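Local coordinates for protein leucyl aminopeptidase (Trypanosoma brucei brucei, PDB 5NTD) that probably removes amino acids, leucine among them, from the N-terminal ends of peptides as a metal-dependent M17 aminopeptidase, at residues E227-Y232 / A318-F323; L220-F225 / A266-T271; Q55-A60 / E73-V78. One frame throughout, in Å; residues are numbered along the deposited sequence.

Interaction 1. Residues E227-Y232 / A318-F323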
ATOM      1  N   GLU G 227      29.725  -0.896 -28.363  1.00 32.70           N
ATOM      2  CA  GLU G 227      31.107  -1.302 -28.682  1.00 34.86           C
ATOM      3  C   GLU G 227      31.172  -2.771 -29.031  1.00 33.97           C
ATOM      4  O   GLU G 227      31.926  -3.185 -29.910  1.00 33.76           O
ATOM      5  CB  GLU G 227      32.073  -1.034 -27.540  1.00 37.79           C
ATOM      6  CG  GLU G 227      32.422   0.431 -27.400  1.00 43.20           C
ATOM      7  CD  GLU G 227      33.218   0.690 -26.122  1.00 53.52           C
ATOM      8  OE1 GLU G 227      34.212  -0.048 -25.896  1.00 62.11           O
ATOM      9  OE2 GLU G 227      32.856   1.609 -25.338  1.00 56.81           O
ATOM     10  N   ILE G 228      30.394  -3.564 -28.323  1.00 30.98           N
ATOM     11  CA  ILE G 228      30.332  -5.007 -28.600  1.00 29.58           C
ATOM     12  C   ILE G 228      29.809  -5.259 -30.013  1.00 29.65           C
ATOM     13  O   ILE G 228      30.361  -6.068 -30.757  1.00 28.34           O
ATOM     14  CB  ILE G 228      29.485  -5.748 -27.562  1.00 29.85           C
ATOM     15  CG1 ILE G 228      30.257  -5.792 -26.237  1.00 30.03           C
ATOM     16  CG2 ILE G 228      29.152  -7.171 -28.024  1.00 29.80           C
ATOM     17  CD1 ILE G 228      29.380  -6.048 -25.029  1.00 31.11           C
ATOM     18  N   ALA G 229      28.742  -4.559 -30.368  1.00 29.56           N
ATOM     19  CA  ALA G 229      28.182  -4.656 -31.715  1.00 30.40           C
ATOM     20  C   ALA G 229      29.220  -4.241 -32.785  1.00 31.15           C
ATOM     21  O   ALA G 229      29.389  -4.905 -33.803  1.00 33.87           O
ATOM     22  CB  ALA G 229      26.942  -3.806 -31.846  1.00 29.97           C
ATOM     23  N   GLN G 230      29.910  -3.146 -32.524  1.00 30.43           N
ATOM     24  CA  GLN G 230      30.982  -2.661 -33.420  1.00 29.50           C
ATOM     25  C   GLN G 230      32.120  -3.688 -33.567  1.00 30.50           C
ATOM     26  O   GLN G 230      32.592  -3.941 -34.665  1.00 32.38           O
ATOM     27  CB  GLN G 230      31.544  -1.339 -32.922  1.00 28.66           C
ATOM     28  CG  GLN G 230      30.574  -0.208 -33.181  1.00 29.20           C
ATOM     29  CD  GLN G 230      30.868   1.049 -32.393  1.00 30.89           C
ATOM     30  OE1 GLN G 230      31.330   1.002 -31.257  1.00 33.58           O
ATOM     31  NE2 GLN G 230      30.600   2.189 -32.996  1.00 31.93           N
ATOM     32  N   GLY G 231      32.505  -4.297 -32.467  1.00 28.42           N
ATOM     33  CA  GLY G 231      33.513  -5.357 -32.468  1.00 28.33           C
ATOM     34  C   GLY G 231      33.133  -6.520 -33.376  1.00 29.42           C
ATOM     35  O   GLY G 231      33.948  -7.012 -34.177  1.00 29.83           O
ATOM     36  N   TYR G 232      31.894  -6.973 -33.246  1.00 29.42           N
ATOM     37  CA  TYR G 232      31.393  -8.062 -34.103  1.00 28.57           C
ATOM     38  C   TYR G 232      31.316  -7.603 -35.565  1.00 28.63           C
ATOM     39  O   TYR G 232      31.612  -8.364 -36.479  1.00 28.68           O
ATOM     40  CB  TYR G 232      30.063  -8.589 -33.612  1.00 27.63           C
ATOM     41  CG  TYR G 232      30.245  -9.627 -32.537  1.00 27.50           C
ATOM     42  CD1 TYR G 232      30.636 -10.922 -32.859  1.00 26.89           C
ATOM     43  CD2 TYR G 232      29.988  -9.329 -31.193  1.00 26.85           C
ATOM     44  CE1 TYR G 232      30.801 -11.894 -31.858  1.00 27.87           C
ATOM     45  CE2 TYR G 232      30.159 -10.291 -30.197  1.00 27.03           C
ATOM     46  CZ  TYR G 232      30.576 -11.569 -30.524  1.00 26.58           C
ATOM     47  OH  TYR G 232      30.721 -12.540 -29.570  1.00 26.50           O
ATOM     48  N   ALA G 318      18.545 -10.644 -27.834  1.00 26.50           N
ATOM     49  CA  ALA G 318      17.963 -11.705 -28.630  1.00 26.13           C
ATOM     50  C   ALA G 318      18.126 -11.438 -30.148  1.00 27.14           C
ATOM     51  O   ALA G 318      18.602 -12.279 -30.884  1.00 26.45           O
ATOM     52  CB  ALA G 318      16.500 -11.899 -28.299  1.00 26.29           C
ATOM     53  N   VAL G 319      17.711 -10.257 -30.585  1.00 26.91           N
ATOM     54  CA  VAL G 319      17.824  -9.901 -31.996  1.00 28.28           C
ATOM     55  C   VAL G 319      19.290  -9.767 -32.423  1.00 29.09           C
ATOM     56  O   VAL G 319      19.667 -10.160 -33.519  1.00 29.57           O
ATOM     57  CB  VAL G 319      17.045  -8.640 -32.390  1.00 28.39           C
ATOM     58  CG1 VAL G 319      15.560  -8.858 -32.144  1.00 29.15           C
ATOM     59  CG2 VAL G 319      17.534  -7.391 -31.687  1.00 28.96           C
ATOM     60  N   PHE G 320      20.101  -9.222 -31.549  1.00 28.76           N
ATOM     61  CA  PHE G 320      21.532  -9.089 -31.833  1.00 30.79           C
ATOM     62  C   PHE G 320      22.149 -10.446 -32.114  1.00 30.82           C
ATOM     63  O   PHE G 320      22.851 -10.643 -33.086  1.00 30.85           O
ATOM     64  CB  PHE G 320      22.272  -8.424 -30.681  1.00 32.05           C
ATOM     65  CG  PHE G 320      23.746  -8.293 -30.907  1.00 34.49           C
ATOM     66  CD1 PHE G 320      24.232  -7.613 -32.012  1.00 36.39           C
ATOM     67  CD2 PHE G 320      24.666  -8.836 -30.004  1.00 35.83           C
ATOM     68  CE1 PHE G 320      25.603  -7.467 -32.214  1.00 35.68           C
ATOM     69  CE2 PHE G 320      26.033  -8.700 -30.203  1.00 35.45           C
ATOM     70  CZ  PHE G 320      26.502  -8.017 -31.321  1.00 35.08           C
ATOM     71  N   CYS G 321      21.898 -11.397 -31.225  1.00 30.48           N
ATOM     72  CA  CYS G 321      22.537 -12.712 -31.324  1.00 28.41           C
ATOM     73  C   CYS G 321      21.933 -13.549 -32.458  1.00 28.59           C
ATOM     74  O   CYS G 321      22.625 -14.339 -33.089  1.00 29.95           O
ATOM     75  CB  CYS G 321      22.512 -13.430 -30.004  1.00 28.43           C
ATOM     76  SG  CYS G 321      23.532 -12.610 -28.735  1.00 30.04           S
ATOM     77  N   GLY G 322      20.653 -13.398 -32.691  1.00 26.77           N
ATOM     78  CA  GLY G 322      19.985 -14.064 -33.830  1.00 26.58           C
ATOM     79  C   GLY G 322      20.584 -13.570 -35.143  1.00 26.80           C
ATOM     80  O   GLY G 322      20.826 -14.324 -36.075  1.00 25.38           O
ATOM     81  N   PHE G 323      20.817 -12.264 -35.182  1.00 27.42           N
ATOM     82  CA  PHE G 323      21.535 -11.616 -36.283  1.00 27.74           C
ATOM     83  C   PHE G 323      22.928 -12.238 -36.450  1.00 28.83           C
ATOM     84  O   PHE G 323      23.338 -12.562 -37.558  1.00 28.44           O
ATOM     85  CB  PHE G 323      21.645 -10.140 -36.052  1.00 27.27           C
ATOM     86  CG  PHE G 323      22.373  -9.402 -37.133  1.00 28.20           C
ATOM     87  CD1 PHE G 323      21.690  -8.854 -38.197  1.00 29.39           C
ATOM     88  CD2 PHE G 323      23.728  -9.159 -37.027  1.00 29.41           C
ATOM     89  CE1 PHE G 323      22.346  -8.090 -39.156  1.00 30.33           C
ATOM     90  CE2 PHE G 323      24.400  -8.406 -37.981  1.00 30.34           C
ATOM     91  CZ  PHE G 323      23.707  -7.869 -39.046  1.00 30.48           C
TER
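Segments 227-232 and 318-323 run side by side with their N-to-C directions only 7° apart, and their axes come no closer than 12.1 Å, a wide spacing that the ring of Phe320 bridges toward Ile228, Ala229 and Tyr232. The CA atoms of Ala229 and Phe320 are the nearest pair across the two segments, and no hydrogen bond crosses between the two segments. Phe320 does the reaching. Its CG is anti to the backbone N (chi1 179°), which carries the ring out from helix 314-328, and its far rim, CE1, CZ and CE2, meets helix 222-236. CE1 lies 3.9 Å from Ala229 CB, while CZ packs against Ala229 CA at 3.8 Å, so the small residue receives the ring almost at the backbone. On the next turn Tyr232 turns its ring across the end of Phe320. The pair is an offset edge-to-face stack with planes at 74° and centroids 5.8 Å apart, the Phe320 edge directed at the Tyr232 face; the closest atoms are Phe320 CZ and Tyr232 CD2, at 3.7 Å. Both helices belong to the M17 catalytic domain, an alpha/beta fold in which Phe320 also rests on Leu272 of the central mixed sheet, while Leu208 of helix 196-214 packs against Tyr232. A lighter apolar contact comes from Ile228, whose CG2 branch approaches Phe320 CE2 at 4.1 Å, the two side chains crossing at about a right angle. The same CG2 lies at the edge of the Tyr232 ring, in its plane. All four touching residues are buried, and the one polar side-chain atom among them, Tyr232 OH, is hydrogen-bonded to the carbonyl oxygen of Cys19 on helix 6-20.

Interaction 2. Residues L220-F225 / A266-T271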
ATOM      1  N   LEU G 220      27.368  -3.743 -18.630  1.00 27.73           N
ATOM      2  CA  LEU G 220      26.654  -3.609 -19.893  1.00 26.90           C
ATOM      3  C   LEU G 220      25.841  -2.346 -19.899  1.00 26.68           C
ATOM      4  O   LEU G 220      24.693  -2.288 -19.436  1.00 28.25           O
ATOM      5  CB  LEU G 220      25.790  -4.825 -20.213  1.00 28.15           C
ATOM      6  CG  LEU G 220      25.275  -4.687 -21.667  1.00 28.15           C
ATOM      7  CD1 LEU G 220      26.336  -5.048 -22.703  1.00 28.98           C
ATOM      8  CD2 LEU G 220      24.073  -5.545 -21.872  1.00 29.25           C
ATOM      9  N   THR G 221      26.429  -1.357 -20.524  1.00 27.00           N
ATOM     10  CA  THR G 221      25.843  -0.021 -20.672  1.00 26.00           C
ATOM     11  C   THR G 221      25.438   0.221 -22.113  1.00 26.16           C
ATOM     12  O   THR G 221      25.685  -0.611 -22.985  1.00 27.46           O
ATOM     13  CB  THR G 221      26.845   1.050 -20.275  1.00 25.54           C
ATOM     14  OG1 THR G 221      27.866   1.132 -21.269  1.00 25.59           O
ATOM     15  CG2 THR G 221      27.477   0.742 -18.954  1.00 24.84           C
ATOM     16  N   THR G 222      24.802   1.352 -22.375  1.00 25.89           N
ATOM     17  CA  THR G 222      24.445   1.687 -23.737  1.00 26.52           C
ATOM     18  C   THR G 222      25.716   1.758 -24.602  1.00 27.35           C
ATOM     19  O   THR G 222      25.729   1.319 -25.743  1.00 27.79           O
ATOM     20  CB  THR G 222      23.715   3.021 -23.880  1.00 27.70           C
ATOM     21  OG1 THR G 222      24.516   4.076 -23.354  1.00 28.06           O
ATOM     22  CG2 THR G 222      22.365   2.988 -23.169  1.00 28.61           C
ATOM     23  N   ALA G 223      26.805   2.238 -24.005  1.00 28.07           N
ATOM     24  CA  ALA G 223      28.094   2.384 -24.693  1.00 27.44           C
ATOM     25  C   ALA G 223      28.783   1.048 -24.893  1.00 28.86           C
ATOM     26  O   ALA G 223      29.294   0.774 -26.015  1.00 30.05           O
ATOM     27  CB  ALA G 223      29.027   3.322 -23.955  1.00 27.75           C
ATOM     28  N   THR G 224      28.832   0.206 -23.858  1.00 27.12           N
ATOM     29  CA  THR G 224      29.538  -1.078 -24.032  1.00 27.18           C
ATOM     30  C   THR G 224      28.784  -2.028 -24.972  1.00 27.19           C
ATOM     31  O   THR G 224      29.394  -2.788 -25.728  1.00 26.40           O
ATOM     32  CB  THR G 224      29.906  -1.786 -22.747  1.00 26.73           C
ATOM     33  OG1 THR G 224      28.730  -2.076 -22.003  1.00 26.75           O
ATOM     34  CG2 THR G 224      30.841  -0.938 -21.957  1.00 26.71           C
ATOM     35  N   PHE G 225      27.463  -1.972 -24.937  1.00 27.20           N
ATOM     36  CA  PHE G 225      26.647  -2.801 -25.850  1.00 27.02           C
ATOM     37  C   PHE G 225      26.973  -2.364 -27.297  1.00 28.88           C
ATOM     38  O   PHE G 225      27.187  -3.182 -28.184  1.00 27.79           O
ATOM     39  CB  PHE G 225      25.173  -2.639 -25.563  1.00 26.41           C
ATOM     40  CG  PHE G 225      24.296  -3.784 -26.034  1.00 26.17           C
ATOM     41  CD1 PHE G 225      24.653  -4.638 -27.057  1.00 25.69           C
ATOM     42  CD2 PHE G 225      23.039  -3.950 -25.445  1.00 26.72           C
ATOM     43  CE1 PHE G 225      23.806  -5.650 -27.466  1.00 26.33           C
ATOM     44  CE2 PHE G 225      22.178  -4.975 -25.854  1.00 26.92           C
ATOM     45  CZ  PHE G 225      22.556  -5.815 -26.876  1.00 26.57           C
ATOM     46  N   ALA G 266      24.825   7.930 -22.871  1.00 29.32           N
ATOM     47  CA  ALA G 266      23.832   8.418 -23.854  1.00 28.32           C
ATOM     48  C   ALA G 266      23.077   7.282 -24.536  1.00 27.41           C
ATOM     49  O   ALA G 266      23.603   6.187 -24.694  1.00 25.10           O
ATOM     50  CB  ALA G 266      24.520   9.276 -24.894  1.00 28.93           C
ATOM     51  N   PRO G 267      21.847   7.551 -24.981  1.00 27.92           N
ATOM     52  CA  PRO G 267      21.134   6.531 -25.717  1.00 29.16           C
ATOM     53  C   PRO G 267      21.705   6.412 -27.111  1.00 32.08           C
ATOM     54  O   PRO G 267      22.294   7.364 -27.620  1.00 32.50           O
ATOM     55  CB  PRO G 267      19.716   7.074 -25.797  1.00 28.96           C
ATOM     56  CG  PRO G 267      19.882   8.540 -25.706  1.00 28.76           C
ATOM     57  CD  PRO G 267      21.044   8.767 -24.807  1.00 28.23           C
ATOM     58  N   ARG G 268      21.501   5.252 -27.709  1.00 32.15           N
ATOM     59  CA  ARG G 268      21.939   4.986 -29.079  1.00 32.20           C
ATOM     60  C   ARG G 268      20.917   4.179 -29.819  1.00 29.57           C
ATOM     61  O   ARG G 268      20.388   3.217 -29.292  1.00 29.00           O
ATOM     62  CB  ARG G 268      23.282   4.230 -29.071  1.00 33.28           C
ATOM     63  CG  ARG G 268      24.464   5.121 -28.714  1.00 34.08           C
ATOM     64  CD  ARG G 268      25.387   4.398 -27.779  1.00 33.13           C
ATOM     65  NE  ARG G 268      26.697   5.019 -27.633  1.00 34.11           N
ATOM     66  CZ  ARG G 268      27.115   5.697 -26.573  1.00 33.81           C
ATOM     67  NH1 ARG G 268      26.347   5.895 -25.523  1.00 35.48           N
ATOM     68  NH2 ARG G 268      28.362   6.127 -26.545  1.00 35.02           N
ATOM     69  N   LEU G 269      20.707   4.564 -31.056  1.00 28.26           N
ATOM     70  CA  LEU G 269      20.017   3.733 -32.031  1.00 27.96           C
ATOM     71  C   LEU G 269      21.091   3.104 -32.926  1.00 28.55           C
ATOM     72  O   LEU G 269      21.721   3.762 -33.743  1.00 28.95           O
ATOM     73  CB  LEU G 269      19.050   4.546 -32.845  1.00 27.70           C
ATOM     74  CG  LEU G 269      17.925   3.771 -33.516  1.00 28.74           C
ATOM     75  CD1 LEU G 269      16.962   3.149 -32.524  1.00 28.23           C
ATOM     76  CD2 LEU G 269      17.170   4.709 -34.441  1.00 28.74           C
ATOM     77  N   VAL G 270      21.273   1.809 -32.752  1.00 28.25           N
ATOM     78  CA  VAL G 270      22.310   1.055 -33.425  1.00 28.49           C
ATOM     79  C   VAL G 270      21.700   0.104 -34.458  1.00 30.33           C
ATOM     80  O   VAL G 270      20.972  -0.820 -34.100  1.00 30.31           O
ATOM     81  CB  VAL G 270      23.135   0.250 -32.447  1.00 27.63           C
ATOM     82  CG1 VAL G 270      24.224  -0.534 -33.158  1.00 27.93           C
ATOM     83  CG2 VAL G 270      23.761   1.152 -31.412  1.00 27.27           C
ATOM     84  N   THR G 271      22.014   0.322 -35.728  1.00 29.77           N
ATOM     85  CA  THR G 271      21.491  -0.527 -36.780  1.00 30.97           C
ATOM     86  C   THR G 271      22.608  -1.305 -37.465  1.00 32.68           C
ATOM     87  O   THR G 271      23.599  -0.744 -37.919  1.00 33.53           O
ATOM     88  CB  THR G 271      20.669   0.258 -37.814  1.00 31.59           C
ATOM     89  OG1 THR G 271      19.531   0.877 -37.174  1.00 31.02           O
ATOM     90  CG2 THR G 271      20.145  -0.658 -38.900  1.00 32.27           C
TER
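Thr222 and Arg268 converge on the carbonyl oxygen of Ala266, joining the first turn of helix 222-236 to the residues that lead into strand 268-274 of the catalytic domain's mixed sheet. The helix start is a capping box: Thr221 OG1, at the N-cap, accepts from Thr224 N at 2.9 Å, and Thr224 OG1 accepts in return from Thr221 N at 2.8 Å. These reciprocal bonds are nearly straight and pin the first turn that presents Thr222.

Across the contact, Thr222 OG1 donates a hydrogen bond to Ala266 O, 2.7 Å long. With chi1 at 58°, OG1 sits between the backbone N and the carbonyl carbon of its own residue, turned to this acceptor. Ala266 O takes a second hydrogen bond from Arg268 NH1, at 2.9 Å and bent at the hydrogen (134°), and the two donors reach it from opposite faces of the carbonyl plane, each tilted 34° from it. Two bonds thus grip one oxygen, and the second helps to fix the rotation of the guanidinium.

Packing accounts for the rest. The Arg268 chain bends at chi2 and lays its guanidinium against the helix. Farther back, Arg268 CD touches the backbone at Thr222 O, 3.7 Å away, and the arginine also packs on Val242 and Cys244 of the adjoining strand 239-244. Ala223 CA stands over the centre of the guanidinium, 3.9 Å above its plane.

Interaction 3. Residues Q55-A60 / E73-V78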
ATOM      1  N   GLN G  55      13.339 -44.219 -24.551  1.00 32.29           N
ATOM      2  CA  GLN G  55      14.688 -44.119 -25.181  1.00 33.58           C
ATOM      3  C   GLN G  55      15.795 -44.746 -24.319  1.00 35.78           C
ATOM      4  O   GLN G  55      16.693 -45.433 -24.801  1.00 37.55           O
ATOM      5  CB  GLN G  55      15.088 -42.694 -25.431  1.00 34.38           C
ATOM      6  CG  GLN G  55      14.348 -42.047 -26.560  1.00 35.63           C
ATOM      7  CD  GLN G  55      14.422 -40.528 -26.488  1.00 39.32           C
ATOM      8  OE1 GLN G  55      14.869 -39.947 -25.506  1.00 38.83           O
ATOM      9  NE2 GLN G  55      13.999 -39.883 -27.554  1.00 42.07           N
ATOM     10  N   LEU G  56      15.676 -44.534 -23.030  1.00 37.24           N
ATOM     11  CA  LEU G  56      16.633 -45.102 -22.036  1.00 39.34           C
ATOM     12  C   LEU G  56      16.649 -46.649 -22.020  1.00 40.68           C
ATOM     13  O   LEU G  56      17.629 -47.260 -21.582  1.00 41.44           O
ATOM     14  CB  LEU G  56      16.356 -44.562 -20.604  1.00 37.86           C
ATOM     15  CG  LEU G  56      16.692 -43.077 -20.369  1.00 35.83           C
ATOM     16  CD1 LEU G  56      16.061 -42.591 -19.054  1.00 35.43           C
ATOM     17  CD2 LEU G  56      18.194 -42.834 -20.368  1.00 35.84           C
ATOM     18  N   ARG G  57      15.561 -47.248 -22.499  1.00 39.26           N
ATOM     19  CA  ARG G  57      15.397 -48.717 -22.545  1.00 38.04           C
ATOM     20  C   ARG G  57      15.640 -49.320 -23.936  1.00 40.21           C
ATOM     21  O   ARG G  57      15.521 -50.523 -24.133  1.00 41.69           O
ATOM     22  CB  ARG G  57      14.034 -49.120 -22.009  1.00 36.45           C
ATOM     23  CG  ARG G  57      13.958 -48.940 -20.511  1.00 36.48           C
ATOM     24  CD  ARG G  57      12.545 -48.953 -19.970  1.00 37.05           C
ATOM     25  NE  ARG G  57      12.527 -48.767 -18.506  1.00 38.17           N
ATOM     26  CZ  ARG G  57      12.846 -47.641 -17.880  1.00 38.85           C
ATOM     27  NH1 ARG G  57      13.179 -46.543 -18.564  1.00 39.54           N
ATOM     28  NH2 ARG G  57      12.818 -47.582 -16.561  1.00 42.07           N
ATOM     29  N   ASP G  58      16.027 -48.485 -24.871  1.00 39.23           N
ATOM     30  CA  ASP G  58      16.419 -48.938 -26.203  1.00 40.39           C
ATOM     31  C   ASP G  58      17.660 -49.810 -26.077  1.00 42.95           C
ATOM     32  O   ASP G  58      18.580 -49.486 -25.308  1.00 43.05           O
ATOM     33  CB  ASP G  58      16.690 -47.745 -27.142  1.00 41.12           C
ATOM     34  CG  ASP G  58      16.882 -48.162 -28.601  1.00 44.59           C
ATOM     35  OD1 ASP G  58      17.934 -48.754 -28.944  1.00 48.02           O
ATOM     36  OD2 ASP G  58      15.955 -47.937 -29.411  1.00 44.66           O
ATOM     37  N   PRO G  59      17.718 -50.936 -26.834  1.00 46.54           N
ATOM     38  CA  PRO G  59      18.900 -51.820 -26.795  1.00 45.08           C
ATOM     39  C   PRO G  59      20.233 -51.108 -27.101  1.00 45.37           C
ATOM     40  O   PRO G  59      21.261 -51.456 -26.535  1.00 44.14           O
ATOM     41  CB  PRO G  59      18.589 -52.844 -27.874  1.00 48.12           C
ATOM     42  CG  PRO G  59      17.108 -52.902 -27.913  1.00 49.56           C
ATOM     43  CD  PRO G  59      16.611 -51.533 -27.592  1.00 47.09           C
ATOM     44  N   ALA G  60      20.192 -50.079 -27.939  1.00 42.62           N
ATOM     45  CA  ALA G  60      21.414 -49.311 -28.294  1.00 41.35           C
ATOM     46  C   ALA G  60      22.138 -48.721 -27.102  1.00 42.39           C
ATOM     47  O   ALA G  60      23.359 -48.491 -27.133  1.00 46.74           O
ATOM     48  CB  ALA G  60      21.069 -48.199 -29.277  1.00 43.54           C
ATOM     49  N   GLU G  73      20.470 -50.137 -13.370  1.00 34.17           N
ATOM     50  CA  GLU G  73      19.672 -49.912 -12.131  1.00 36.25           C
ATOM     51  C   GLU G  73      19.292 -48.414 -11.996  1.00 35.48           C
ATOM     52  O   GLU G  73      18.187 -48.084 -11.560  1.00 34.41           O
ATOM     53  CB  GLU G  73      20.417 -50.384 -10.898  1.00 36.55           C
ATOM     54  CG  GLU G  73      19.612 -50.360  -9.605  1.00 38.46           C
ATOM     55  CD  GLU G  73      18.391 -51.255  -9.606  1.00 40.03           C
ATOM     56  OE1 GLU G  73      18.282 -52.085 -10.522  1.00 46.36           O
ATOM     57  OE2 GLU G  73      17.508 -51.125  -8.723  1.00 38.39           O
ATOM     58  N   ALA G  74      20.203 -47.536 -12.390  1.00 33.13           N
ATOM     59  CA  ALA G  74      19.917 -46.090 -12.375  1.00 33.63           C
ATOM     60  C   ALA G  74      18.711 -45.775 -13.243  1.00 33.63           C
ATOM     61  O   ALA G  74      17.839 -44.990 -12.879  1.00 33.85           O
ATOM     62  CB  ALA G  74      21.109 -45.284 -12.847  1.00 34.48           C
ATOM     63  N   ILE G  75      18.665 -46.434 -14.384  1.00 34.78           N
ATOM     64  CA  ILE G  75      17.529 -46.291 -15.334  1.00 35.35           C
ATOM     65  C   ILE G  75      16.193 -46.763 -14.725  1.00 35.18           C
ATOM     66  O   ILE G  75      15.161 -46.121 -14.901  1.00 36.55           O
ATOM     67  CB  ILE G  75      17.852 -46.963 -16.671  1.00 35.44           C
ATOM     68  CG1 ILE G  75      18.969 -46.173 -17.354  1.00 33.93           C
ATOM     69  CG2 ILE G  75      16.622 -47.017 -17.573  1.00 35.38           C
ATOM     70  CD1 ILE G  75      19.601 -46.914 -18.501  1.00 34.95           C
ATOM     71  N   GLU G  76      16.244 -47.814 -13.924  1.00 36.85           N
ATOM     72  CA  GLU G  76      15.039 -48.255 -13.163  1.00 39.74           C
ATOM     73  C   GLU G  76      14.614 -47.301 -12.060  1.00 38.72           C
ATOM     74  O   GLU G  76      13.446 -47.128 -11.788  1.00 40.40           O
ATOM     75  CB  GLU G  76      15.226 -49.635 -12.508  1.00 44.64           C
ATOM     76  CG  GLU G  76      15.312 -50.789 -13.493  1.00 48.74           C
ATOM     77  CD  GLU G  76      14.145 -50.788 -14.484  1.00 53.04           C
ATOM     78  OE1 GLU G  76      12.982 -50.557 -14.054  1.00 51.03           O
ATOM     79  OE2 GLU G  76      14.407 -51.001 -15.690  1.00 58.21           O
ATOM     80  N   ARG G  77      15.597 -46.728 -11.400  1.00 40.41           N
ATOM     81  CA  ARG G  77      15.357 -45.955 -10.159  1.00 41.82           C
ATOM     82  C   ARG G  77      15.070 -44.464 -10.377  1.00 40.11           C
ATOM     83  O   ARG G  77      14.460 -43.819  -9.540  1.00 40.53           O
ATOM     84  CB  ARG G  77      16.531 -46.138  -9.175  1.00 42.73           C
ATOM     85  CG  ARG G  77      16.500 -47.485  -8.464  1.00 44.07           C
ATOM     86  CD  ARG G  77      17.757 -47.690  -7.642  1.00 48.23           C
ATOM     87  NE  ARG G  77      17.829 -49.008  -6.996  1.00 48.82           N
ATOM     88  CZ  ARG G  77      17.846 -49.236  -5.679  1.00 50.44           C
ATOM     89  NH1 ARG G  77      17.888 -50.487  -5.255  1.00 54.47           N
ATOM     90  NH2 ARG G  77      17.817 -48.253  -4.784  1.00 50.18           N
ATOM     91  N   VAL G  78      15.545 -43.938 -11.491  1.00 39.18           N
ATOM     92  CA  VAL G  78      15.379 -42.514 -11.824  1.00 39.62           C
ATOM     93  C   VAL G  78      13.888 -42.178 -11.970  1.00 41.20           C
ATOM     94  O   VAL G  78      13.089 -42.966 -12.485  1.00 42.56           O
ATOM     95  CB  VAL G  78      16.160 -42.082 -13.083  1.00 37.71           C
ATOM     96  CG1 VAL G  78      15.556 -42.682 -14.341  1.00 38.49           C
ATOM     97  CG2 VAL G  78      16.227 -40.564 -13.197  1.00 37.17           C
TER
HETATM   98  O   HOH W   1      12.028 -45.870 -13.807  1.00 56.37           O
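Arg57 reaches across to the C-terminal end of helix 69-77, where its NH2 makes a weak hydrogen bond to Ile75 O, 3.2 Å long and bent to 129° at the hydrogen. The same nitrogen forms a long salt bridge with Glu76 OE2, at 3.9 Å. The guanidinium and carboxylate planes stand 81° apart, so the two groups do not pair flat, and the attraction is probably more electrostatic than directional. A water adds a bridge: it donates to Glu76 O at 2.8 Å and accepts weakly from Arg57 NH2. Carbonyls at the last turn of a helix carry partial negative charge, which would suit the arginine there. Its other terminal nitrogen, NH1, is anchored by a hydrogen bond to His53 O.

This is the N-terminal domain of the M17 aminopeptidase, which belongs to the macro clan, and the contact ties the residues that follow strand 46-52 to the helix that precedes strand 83-89 of the domain's mixed sheet. Beyond the polar atoms, Ile75 lies between the two segments. Its CG2 branch, anti to the backbone N, lies over one face of the Arg57 guanidinium, 3.5 Å above the plane and offset toward the rim; the nearest atom there is NH1, at 3.6 Å. That methyl also touches Leu56 CB at 3.9 Å. The other branch of Ile75 ends in CD1, which packs against the backbone at Leu56 O, 3.7 Å away. Leu56 and Ile75 both rest on Val104 of strand 99-107, and Leu146 packs against the leucine. On the same helix, Glu73 and Arg77 form a salt bridge and lie against Phe99 and Arg101 of a second subunit.

Interactions 1 and 2 share helix 222-236, used near its start by interaction 2 and farther along by interaction 1. Their centres are about 11 Å apart and they touch: Ile228 CD1 meets Leu220 CD1 at 4.0 Å, and Phe320 CD2 meets Phe225 CE1 at 4.2 Å. Both belong to the catalytic domain, and the side chain of Thr222 in interaction 2 is about 13 Å from a bound manganese ion, and Thr222 is not one of the metal ligands. Interaction 3 stands apart in the N-terminal domain, its centre about 42 Å from that of interaction 1 and about 50 Å from that of interaction 2.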